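PDB 7BZV: 2-aminomuconic 6-semialdehyde dehydrogenase from Pseudomonas sp., which catalyses the NAD+-dependent oxidation of 2-aminomuconic 6-semialdehyde to 2-aminomuconate in the meta-cleavage pathway of 2-aminophenol breakdown, working as a tetramer. Local coordinates for residues Ala214-Phe217 with Ile218-Pro222; Arg241-Glu245 with Gly246-Val250; His430-Ser433 with Glu434-Val438; Gly467-His470 with Ser471-Phe474. One frame throughout, in Å; residues are numbered along the deposited sequence.

Contact 1. Residues Ala214-Phe217 with Ile218-Pro222; sequences AGEF and ISQHP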
loop_
_atom_site.group_PDB
_atom_site.type_symbol
_atom_site.label_atom_id
_atom_site.label_comp_id
_atom_site.label_asym_id
_atom_site.label_seq_id
_atom_site.Cartn_x
_atom_site.Cartn_y
_atom_site.Cartn_z
ATOM N N ALA B 214 -28.749 28.097 7.930
ATOM C CA ALA B 214 -27.297 27.948 7.897
ATOM C C ALA B 214 -26.873 26.835 6.961
ATOM O O ALA B 214 -25.901 26.984 6.215
ATOM C CB ALA B 214 -26.750 27.690 9.297
ATOM N N GLY B 215 -27.593 25.711 6.973
ATOM C CA GLY B 215 -27.206 24.598 6.116
ATOM C C GLY B 215 -27.208 24.954 4.637
ATOM O O GLY B 215 -26.263 24.638 3.902
ATOM N N GLU B 216 -28.297 25.566 4.167
ATOM C CA GLU B 216 -28.359 26.020 2.780
ATOM C C GLU B 216 -27.268 27.043 2.498
ATOM O O GLU B 216 -26.630 27.010 1.432
ATOM C CB GLU B 216 -29.746 26.607 2.502
ATOM C CG GLU B 216 -29.945 27.254 1.140
ATOM C CD GLU B 216 -31.298 27.971 1.031
ATOM O OE1 GLU B 216 -32.341 27.284 1.090
ATOM O OE2 GLU B 216 -31.317 29.218 0.903
ATOM N N PHE B 217 -27.033 27.958 3.446
ATOM C CA PHE B 217 -25.994 28.968 3.259
ATOM C C PHE B 217 -24.644 28.313 3.034
ATOM O O PHE B 217 -23.921 28.668 2.095
ATOM C CB PHE B 217 -25.916 29.904 4.459
ATOM C CG PHE B 217 -27.201 30.582 4.776
ATOM C CD1 PHE B 217 -28.204 30.675 3.823
ATOM C CD2 PHE B 217 -27.424 31.111 6.032
ATOM C CE1 PHE B 217 -29.417 31.282 4.119
ATOM C CE2 PHE B 217 -28.631 31.739 6.327
ATOM C CZ PHE B 217 -29.631 31.813 5.373
ATOM N N ILE B 218 -24.289 27.340 3.880
ATOM C CA ILE B 218 -22.997 26.690 3.717
ATOM C C ILE B 218 -22.919 26.043 2.346
ATOM O O ILE B 218 -21.948 26.231 1.609
ATOM C CB ILE B 218 -22.757 25.657 4.830
ATOM C CG1 ILE B 218 -22.549 26.315 6.190
ATOM C CG2 ILE B 218 -21.563 24.811 4.469
ATOM C CD1 ILE B 218 -22.576 25.294 7.343
ATOM N N SER B 219 -23.958 25.276 1.980
ATOM C CA SER B 219 -23.909 24.487 0.749
ATOM C C SER B 219 -23.831 25.357 -0.504
ATOM O O SER B 219 -23.286 24.905 -1.523
ATOM C CB SER B 219 -25.133 23.562 0.658
ATOM O OG SER B 219 -26.332 24.293 0.512
ATOM N N GLN B 220 -24.347 26.588 -0.448
ATOM C CA GLN B 220 -24.381 27.506 -1.587
ATOM C C GLN B 220 -23.182 28.451 -1.662
ATOM O O GLN B 220 -23.002 29.134 -2.681
ATOM C CB GLN B 220 -25.658 28.353 -1.521
ATOM C CG GLN B 220 -26.933 27.615 -1.907
ATOM C CD GLN B 220 -28.188 28.451 -1.678
ATOM O OE1 GLN B 220 -28.116 29.573 -1.167
ATOM N NE2 GLN B 220 -29.345 27.907 -2.062
ATOM N N HIS B 221 -22.382 28.532 -0.620
ATOM C CA HIS B 221 -21.359 29.554 -0.565
ATOM C C HIS B 221 -20.293 29.290 -1.619
ATOM O O HIS B 221 -19.741 28.181 -1.682
ATOM C CB HIS B 221 -20.746 29.590 0.813
ATOM C CG HIS B 221 -19.968 30.832 1.078
ATOM N ND1 HIS B 221 -18.809 31.140 0.394
ATOM C CD2 HIS B 221 -20.184 31.852 1.942
ATOM C CE1 HIS B 221 -18.339 32.289 0.840
ATOM N NE2 HIS B 221 -19.153 32.742 1.777
ATOM N N PRO B 222 -19.965 30.268 -2.461
ATOM C CA PRO B 222 -19.039 29.977 -3.570
ATOM C C PRO B 222 -17.623 29.670 -3.109
ATOM O O PRO B 222 -16.837 29.139 -3.909
ATOM C CB PRO B 222 -19.098 31.247 -4.434
ATOM C CG PRO B 222 -19.517 32.352 -3.478
ATOM C CD PRO B 222 -20.337 31.696 -2.367
#

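Contact 2. Residues Arg241-Glu245 with Gly246-Val250; sequences RAAAE and GVKPV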
loop_
_atom_site.group_PDB
_atom_site.type_symbol
_atom_site.label_atom_id
_atom_site.label_comp_id
_atom_site.label_asym_id
_atom_site.label_seq_id
_atom_site.Cartn_x
_atom_site.Cartn_y
_atom_site.Cartn_z
ATOM N N ARG B 241 -26.963 19.615 -5.942
ATOM C CA ARG B 241 -27.302 20.653 -6.916
ATOM C C ARG B 241 -26.639 21.980 -6.561
ATOM O O ARG B 241 -26.145 22.698 -7.446
ATOM C CB ARG B 241 -28.825 20.821 -7.009
ATOM C CG ARG B 241 -29.535 19.697 -7.773
ATOM C CD ARG B 241 -31.063 19.923 -7.969
ATOM N NE ARG B 241 -31.693 18.632 -8.211
ATOM C CZ ARG B 241 -32.357 17.937 -7.296
ATOM N NH1 ARG B 241 -32.525 18.428 -6.080
ATOM N NH2 ARG B 241 -32.859 16.753 -7.602
ATOM N N ALA B 242 -26.619 22.341 -5.272
ATOM C CA ALA B 242 -25.969 23.602 -4.899
ATOM C C ALA B 242 -24.464 23.513 -5.104
ATOM O O ALA B 242 -23.822 24.500 -5.484
ATOM C CB ALA B 242 -26.283 23.968 -3.448
ATOM N N ALA B 243 -23.883 22.335 -4.857
ATOM C CA ALA B 243 -22.454 22.146 -5.081
ATOM C C ALA B 243 -22.097 22.198 -6.557
ATOM O O ALA B 243 -20.949 22.516 -6.899
ATOM C CB ALA B 243 -22.004 20.810 -4.485
ATOM N N ALA B 244 -23.067 21.930 -7.431
ATOM C CA ALA B 244 -22.817 21.925 -8.863
ATOM C C ALA B 244 -22.295 23.267 -9.349
ATOM O O ALA B 244 -21.513 23.310 -10.307
ATOM C CB ALA B 244 -24.103 21.579 -9.626
ATOM N N GLU B 245 -22.749 24.368 -8.732
ATOM C CA GLU B 245 -22.361 25.713 -9.167
ATOM C C GLU B 245 -20.845 25.844 -9.291
ATOM O O GLU B 245 -20.337 26.381 -10.282
ATOM C CB GLU B 245 -22.913 26.750 -8.179
ATOM C CG GLU B 245 -22.766 28.222 -8.583
ATOM C CD GLU B 245 -23.632 28.626 -9.776
ATOM O OE1 GLU B 245 -23.110 29.327 -10.666
ATOM O OE2 GLU B 245 -24.828 28.254 -9.832
ATOM N N GLY B 246 -20.104 25.373 -8.292
ATOM C CA GLY B 246 -18.659 25.490 -8.336
ATOM C C GLY B 246 -17.940 24.160 -8.427
ATOM O O GLY B 246 -16.768 24.078 -8.055
ATOM N N VAL B 247 -18.635 23.128 -8.921
ATOM C CA VAL B 247 -18.190 21.732 -8.956
ATOM C C VAL B 247 -17.455 21.302 -7.697
ATOM O O VAL B 247 -16.372 20.705 -7.764
ATOM C CB VAL B 247 -17.363 21.414 -10.226
ATOM C CG1 VAL B 247 -18.301 21.151 -11.442
ATOM C CG2 VAL B 247 -16.402 22.532 -10.589
ATOM N N LYS B 248 -18.062 21.587 -6.535
ATOM C CA LYS B 248 -17.485 21.276 -5.239
ATOM C C LYS B 248 -17.491 19.778 -4.978
ATOM O O LYS B 248 -18.478 19.110 -5.297
ATOM C CB LYS B 248 -18.263 21.968 -4.123
ATOM C CG LYS B 248 -18.478 23.472 -4.350
ATOM C CD LYS B 248 -17.165 24.199 -4.417
ATOM C CE LYS B 248 -17.373 25.723 -4.297
ATOM N NZ LYS B 248 -16.079 26.422 -4.469
ATOM N N PRO B 249 -16.417 19.233 -4.401
ATOM C CA PRO B 249 -16.442 17.822 -3.980
ATOM C C PRO B 249 -17.478 17.588 -2.894
ATOM O O PRO B 249 -17.597 18.376 -1.960
ATOM C CB PRO B 249 -15.024 17.566 -3.440
ATOM C CG PRO B 249 -14.211 18.743 -3.759
ATOM C CD PRO B 249 -15.127 19.894 -4.123
ATOM N N VAL B 250 -18.197 16.467 -2.978
ATOM C CA VAL B 250 -19.235 16.132 -2.015
ATOM C C VAL B 250 -18.979 14.713 -1.514
ATOM O O VAL B 250 -18.553 13.837 -2.278
ATOM C CB VAL B 250 -20.666 16.239 -2.594
ATOM C CG1 VAL B 250 -21.032 17.705 -2.893
ATOM C CG2 VAL B 250 -20.827 15.357 -3.846
HETATM O O HOH W 1 -21.234 25.359 -5.648
#

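Contact 3. Residues His430-Ser433 with Glu434-Val438; sequences HRVS and ELMRV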
loop_
_atom_site.group_PDB
_atom_site.type_symbol
_atom_site.label_atom_id
_atom_site.label_comp_id
_atom_site.label_asym_id
_atom_site.label_seq_id
_atom_site.Cartn_x
_atom_site.Cartn_y
_atom_site.Cartn_z
ATOM N N HIS B 430 -19.158 -15.870 3.334
ATOM C CA HIS B 430 -18.359 -15.054 2.430
ATOM C C HIS B 430 -19.098 -14.819 1.122
ATOM O O HIS B 430 -19.146 -13.690 0.632
ATOM C CB HIS B 430 -16.998 -15.719 2.200
ATOM C CG HIS B 430 -16.105 -15.648 3.400
ATOM N ND1 HIS B 430 -15.423 -14.508 3.757
ATOM C CD2 HIS B 430 -15.849 -16.555 4.372
ATOM C CE1 HIS B 430 -14.756 -14.725 4.878
ATOM N NE2 HIS B 430 -14.979 -15.970 5.263
ATOM N N ARG B 431 -19.738 -15.851 0.576
ATOM C CA ARG B 431 -20.488 -15.696 -0.677
ATOM C C ARG B 431 -21.590 -14.657 -0.567
ATOM O O ARG B 431 -21.736 -13.785 -1.428
ATOM C CB ARG B 431 -21.162 -17.017 -1.068
ATOM C CG ARG B 431 -20.446 -17.921 -1.937
ATOM C CD ARG B 431 -21.391 -19.014 -2.504
ATOM N NE ARG B 431 -22.416 -19.554 -1.595
ATOM C CZ ARG B 431 -22.305 -20.709 -0.932
ATOM N NH1 ARG B 431 -21.194 -21.437 -1.030
ATOM N NH2 ARG B 431 -23.297 -21.139 -0.178
ATOM N N VAL B 432 -22.444 -14.797 0.448
ATOM C CA VAL B 432 -23.620 -13.942 0.559
ATOM C C VAL B 432 -23.230 -12.513 0.932
ATOM O O VAL B 432 -23.737 -11.541 0.346
ATOM C CB VAL B 432 -24.623 -14.550 1.568
ATOM C CG1 VAL B 432 -25.790 -13.628 1.803
ATOM C CG2 VAL B 432 -25.092 -15.897 1.059
ATOM N N SER B 433 -22.340 -12.353 1.916
ATOM C CA SER B 433 -22.012 -11.007 2.392
ATOM C C SER B 433 -21.411 -10.171 1.262
ATOM O O SER B 433 -21.749 -8.992 1.101
ATOM C CB SER B 433 -21.067 -11.058 3.609
ATOM O OG SER B 433 -19.857 -11.672 3.283
ATOM N N GLU B 434 -20.579 -10.780 0.416
ATOM C CA GLU B 434 -19.919 -10.019 -0.647
ATOM C C GLU B 434 -20.874 -9.611 -1.757
ATOM O O GLU B 434 -20.577 -8.666 -2.494
ATOM C CB GLU B 434 -18.774 -10.813 -1.295
ATOM C CG GLU B 434 -17.501 -10.921 -0.488
ATOM C CD GLU B 434 -16.484 -11.863 -1.127
ATOM O OE1 GLU B 434 -15.884 -12.703 -0.377
ATOM O OE2 GLU B 434 -16.317 -11.768 -2.369
ATOM N N LEU B 435 -21.962 -10.345 -1.953
ATOM C CA LEU B 435 -22.922 -10.038 -2.996
ATOM C C LEU B 435 -23.956 -9.021 -2.552
ATOM O O LEU B 435 -24.784 -8.622 -3.368
ATOM C CB LEU B 435 -23.602 -11.332 -3.446
ATOM C CG LEU B 435 -22.713 -12.272 -4.273
ATOM C CD1 LEU B 435 -23.422 -13.621 -4.476
ATOM C CD2 LEU B 435 -22.308 -11.633 -5.616
ATOM N N MET B 436 -23.976 -8.651 -1.275
ATOM C CA MET B 436 -24.859 -7.596 -0.807
ATOM C C MET B 436 -24.440 -6.295 -1.472
ATOM O O MET B 436 -23.261 -5.939 -1.426
ATOM C CB MET B 436 -24.765 -7.436 0.722
ATOM C CG MET B 436 -25.199 -8.658 1.506
ATOM S SD MET B 436 -26.977 -8.949 1.322
ATOM C CE MET B 436 -27.042 -10.152 0.017
ATOM N N ARG B 437 -25.387 -5.558 -2.050
ATOM C CA ARG B 437 -25.035 -4.316 -2.757
ATOM C C ARG B 437 -25.076 -3.166 -1.757
ATOM O O ARG B 437 -26.008 -2.357 -1.705
ATOM C CB ARG B 437 -25.966 -4.071 -3.938
ATOM C CG ARG B 437 -25.273 -3.248 -5.070
ATOM C CD ARG B 437 -26.236 -2.680 -6.082
ATOM N NE ARG B 437 -27.187 -1.759 -5.468
ATOM C CZ ARG B 437 -27.157 -0.436 -5.604
ATOM N NH1 ARG B 437 -26.214 0.146 -6.342
ATOM N NH2 ARG B 437 -28.076 0.304 -4.996
ATOM N N VAL B 438 -24.058 -3.115 -0.904
ATOM C CA VAL B 438 -24.059 -2.212 0.234
ATOM C C VAL B 438 -22.631 -1.747 0.466
ATOM O O VAL B 438 -21.675 -2.332 -0.057
ATOM C CB VAL B 438 -24.625 -2.889 1.504
ATOM C CG1 VAL B 438 -26.078 -3.373 1.268
ATOM C CG2 VAL B 438 -23.710 -4.006 1.922
#

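Contact 4. Residues Gly467-His470 with Ser471-Phe474; sequences GGMH and SLNF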
loop_
_atom_site.group_PDB
_atom_site.type_symbol
_atom_site.label_atom_id
_atom_site.label_comp_id
_atom_site.label_asym_id
_atom_site.label_seq_id
_atom_site.Cartn_x
_atom_site.Cartn_y
_atom_site.Cartn_z
ATOM N N GLY B 467 -13.114 6.712 5.774
ATOM C CA GLY B 467 -12.466 5.731 6.611
ATOM C C GLY B 467 -11.059 5.638 6.101
ATOM O O GLY B 467 -10.827 5.630 4.881
ATOM N N GLY B 468 -10.109 5.601 7.044
ATOM C CA GLY B 468 -8.725 5.426 6.684
ATOM C C GLY B 468 -8.304 6.480 5.701
ATOM O O GLY B 468 -8.772 7.630 5.730
ATOM N N MET B 469 -7.480 6.064 4.751
ATOM C CA MET B 469 -7.005 6.978 3.728
ATOM C C MET B 469 -8.080 7.440 2.772
ATOM O O MET B 469 -7.846 8.408 2.038
ATOM C CB MET B 469 -5.864 6.369 2.907
ATOM C CG MET B 469 -4.617 6.039 3.672
ATOM S SD MET B 469 -3.802 7.477 4.453
ATOM C CE MET B 469 -3.525 8.686 3.180
ATOM N N HIS B 470 -9.209 6.740 2.693
ATOM C CA HIS B 470 -10.297 7.243 1.873
ATOM C C HIS B 470 -10.770 8.586 2.405
ATOM O O HIS B 470 -11.094 9.493 1.631
ATOM C CB HIS B 470 -11.449 6.247 1.857
ATOM C CG HIS B 470 -11.081 4.894 1.335
ATOM N ND1 HIS B 470 -11.111 4.574 -0.004
ATOM C CD2 HIS B 470 -10.638 3.787 1.975
ATOM C CE1 HIS B 470 -10.779 3.303 -0.157
ATOM N NE2 HIS B 470 -10.471 2.808 1.027
ATOM N N SER B 471 -10.824 8.734 3.731
ATOM C CA SER B 471 -11.130 10.050 4.303
ATOM C C SER B 471 -10.036 11.057 4.008
ATOM O O SER B 471 -10.318 12.198 3.624
ATOM C CB SER B 471 -11.341 9.936 5.809
ATOM O OG SER B 471 -12.546 9.259 6.046
ATOM N N LEU B 472 -8.773 10.674 4.201
ATOM C CA LEU B 472 -7.689 11.637 4.047
ATOM C C LEU B 472 -7.570 12.096 2.600
ATOM O O LEU B 472 -7.148 13.228 2.331
ATOM C CB LEU B 472 -6.353 11.044 4.513
ATOM C CG LEU B 472 -5.820 11.470 5.894
ATOM C CD1 LEU B 472 -6.908 11.264 6.883
ATOM C CD2 LEU B 472 -4.578 10.708 6.230
ATOM N N ASN B 473 -7.922 11.231 1.655
ATOM C CA ASN B 473 -7.877 11.658 0.267
ATOM C C ASN B 473 -9.097 12.475 -0.088
ATOM O O ASN B 473 -9.029 13.328 -0.978
ATOM C CB ASN B 473 -7.718 10.455 -0.657
ATOM C CG ASN B 473 -6.304 9.887 -0.598
ATOM O OD1 ASN B 473 -5.386 10.515 -0.060
ATOM N ND2 ASN B 473 -6.117 8.712 -1.172
ATOM N N PHE B 474 -10.224 12.268 0.589
ATOM C CA PHE B 474 -11.334 13.118 0.211
ATOM C C PHE B 474 -11.137 14.556 0.680
ATOM O O PHE B 474 -11.479 15.485 -0.050
ATOM C CB PHE B 474 -12.663 12.655 0.757
ATOM C CG PHE B 474 -13.774 13.666 0.503
ATOM C CD1 PHE B 474 -14.335 13.804 -0.774
ATOM C CD2 PHE B 474 -14.232 14.500 1.516
ATOM C CE1 PHE B 474 -15.353 14.735 -1.009
ATOM C CE2 PHE B 474 -15.242 15.443 1.284
ATOM C CZ PHE B 474 -15.810 15.559 0.030
#

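Contact 1. Residues Ala214-Phe217 with Ile218-Pro222
E216 and Q220 sit one helical turn apart, and their extended side chains run across each other: CG of E216 touches NE2 of Q220 at 3.3 Å, with the carboxylate and amide planes 31° apart. The tighter grip is on the backbone. E216 O takes two hydrogen bonds on the same face of its carbonyl plane, from S219 OG at 2.9 Å and from Q220 N at 3.0 Å. The serine suits this because its OG lies between its own N and carbonyl carbon (chi1 66°), folded back against the preceding turn. Before it, I218 N bonds to A214 O at 2.9 Å. Further out, E216 OE1 accepts the N-H of N212, ahead of the helix. R39 lies near both ends, in a long, weak ion pair with E216 and a weak hydrogen bond to Q220 OE1. Replacing E216 by an alanine would probably cost N212 N its acceptor and strip Q220 of the aliphatic stem it rests on. I218 turns its branched side chain to strand 173-177, while F217 packs on R39 and V42 of helix 39-52. The chemistry implies a helix end secured by main-chain and serine bonds, E216 OE1 held by N212 N and R39 only weakly engaged.

Contact 2. Residues Arg241-Glu245 with Gly246-Val250
A243 and K248 meet where the helix ends: K248 N gives a hydrogen bond to A243 O at 3.1 Å. Inside this loop V247 N bonds to A244 O at 3.2 Å. The two bonds make a Schellman motif with V247 as its C-prime residue. V247 has a left-handed backbone (phi 40°), a conformation more often given to glycine, so a branched valine is unusual here. G246 N makes a weak bond to A243 O and a better one to a water at 2.9 Å; the same water donates to A242 O at 2.7 Å, bridging it to G246 N. Glycine fits at G246, since a CB there would run into CE of K248. A244 O also accepts from S237 OG of the second subunit, and R241 forms a salt bridge with E245 of that second subunit, placing the helix end at the subunit boundary. K248 NZ is satisfied by P222 O, a sulfate ion, probably from the crystallisation liquor, and, weakly, I224 O. The small methyl of A243 allows V250 to close in: CB of A243 lies 3.6 Å from CG1 of V250. This turn joins helix 233-244 to strand 250-253, with A242 against helix 214-220.

Contact 3. Residues His430-Ser433 with Glu434-Val438
The E434 carboxylate lies beside the stem of H430, not against its ring: OE1 of E434 is 4.1 Å from CB of H430, and CD of E434 is 3.7 Å from O of H430. Residues of three other subunits come up to the ring. H430 ND1 bonds to the hydroxyl of Y138 of the second subunit, NE2 meets NE2 of H430 of the fourth subunit with the ring planes about 50° apart, and L136 of the third subunit packs close by. E434 OE1 bonds to that same Y138 and to Y134 of the third subunit, while OE2 forms a salt bridge with R126 of the third subunit. CG of E434 is set anti to its carbonyl carbon (chi1 -75°), which lays the chain back over H430 O. Exchanging E434 for an alanine would probably cost, in these neighbouring subunits, R126 its charge mate and the hydroxyls of Y138 and Y134 a hydrogen-bond partner. Along the backbone, E434 N bonds to H430 O at 3.3 Å; the next turn frays, with weak bonds to V432 O and a firmer one from M436 N to S433 O at 3.3 Å. M436 bends so that its CE lies beside V432 CG1 at 4.1 Å. Helix 426-435 is the crossover of a beta-alpha-beta unit between strands 418-422 and 440-443, with V432 and M436 against the first strand and L435 on helix 403-411.

Contact 4. Residues Gly467-His470 with Ser471-Phe474
G467 and G468, both with positive phi (108° and 55°), turn the chain into the helix and bring G467 N in front of S471 OG, one turn on. G467 N donates to S471 OG at 2.6 Å in a nearly straight bond (177°). The serine turns its OG beside its own backbone N, back toward the start of the helix, where a small hydroxyl can fit. At G467 glycine is required, because a CB would jam against the preceding carbonyl. The first turn is otherwise held by weak bonds, S471 N to G467 O and L472 N to G468 O. Regular bonding is established with N473 N to M469 O at 2.8 Å and F474 N to H470 O at 3.1 Å. M469 folds back on itself and crosses L472, SD of M469 lying 3.8 Å from CD2 of L472 and CE of M469 also 3.8 Å from that CD2. Flexible and apolar, the methionine can follow the leucine's shape, and both also touch R141 and helix 95-119. G467 O lies at the edge of the H470 ring, in its plane, while H470 NE2 bonds to D123 of the second subunit. N473 wraps its amide near M469 O, and its OD1 accepts from R141, so a polar side chain suits this position. Two glycines in turn conformations start the short helix 468-474. It runs into strand 476-485, which pairs antiparallel with 134-150, consistent with the C-terminal strand of the oligomerisation region in aldehyde dehydrogenases.

How the contacts relate
Contacts 1 and 2 are neighbours, their centres about 11 Å apart, and they join where P222 O comes within 2.9 Å of K248 NZ. Contact 4 reaches contact 2 through F474, whose CE1 lies 3.7 Å from P249 CB, although their centres are about 20 Å apart. Contact 3 stands alone: its nearest atoms are about 12 Å from contact 4, about 16 Å from contact 2 and about 24 Å from contact 1. Its helix packs on the seven-stranded sheet, probably that of the catalytic domain. Contacts 2, 3 and 4 all touch the second subunit, so they take part in the subunit interfaces of the tetramer, the assembly needed for NAD+ binding; the sulfate lies at contact 2.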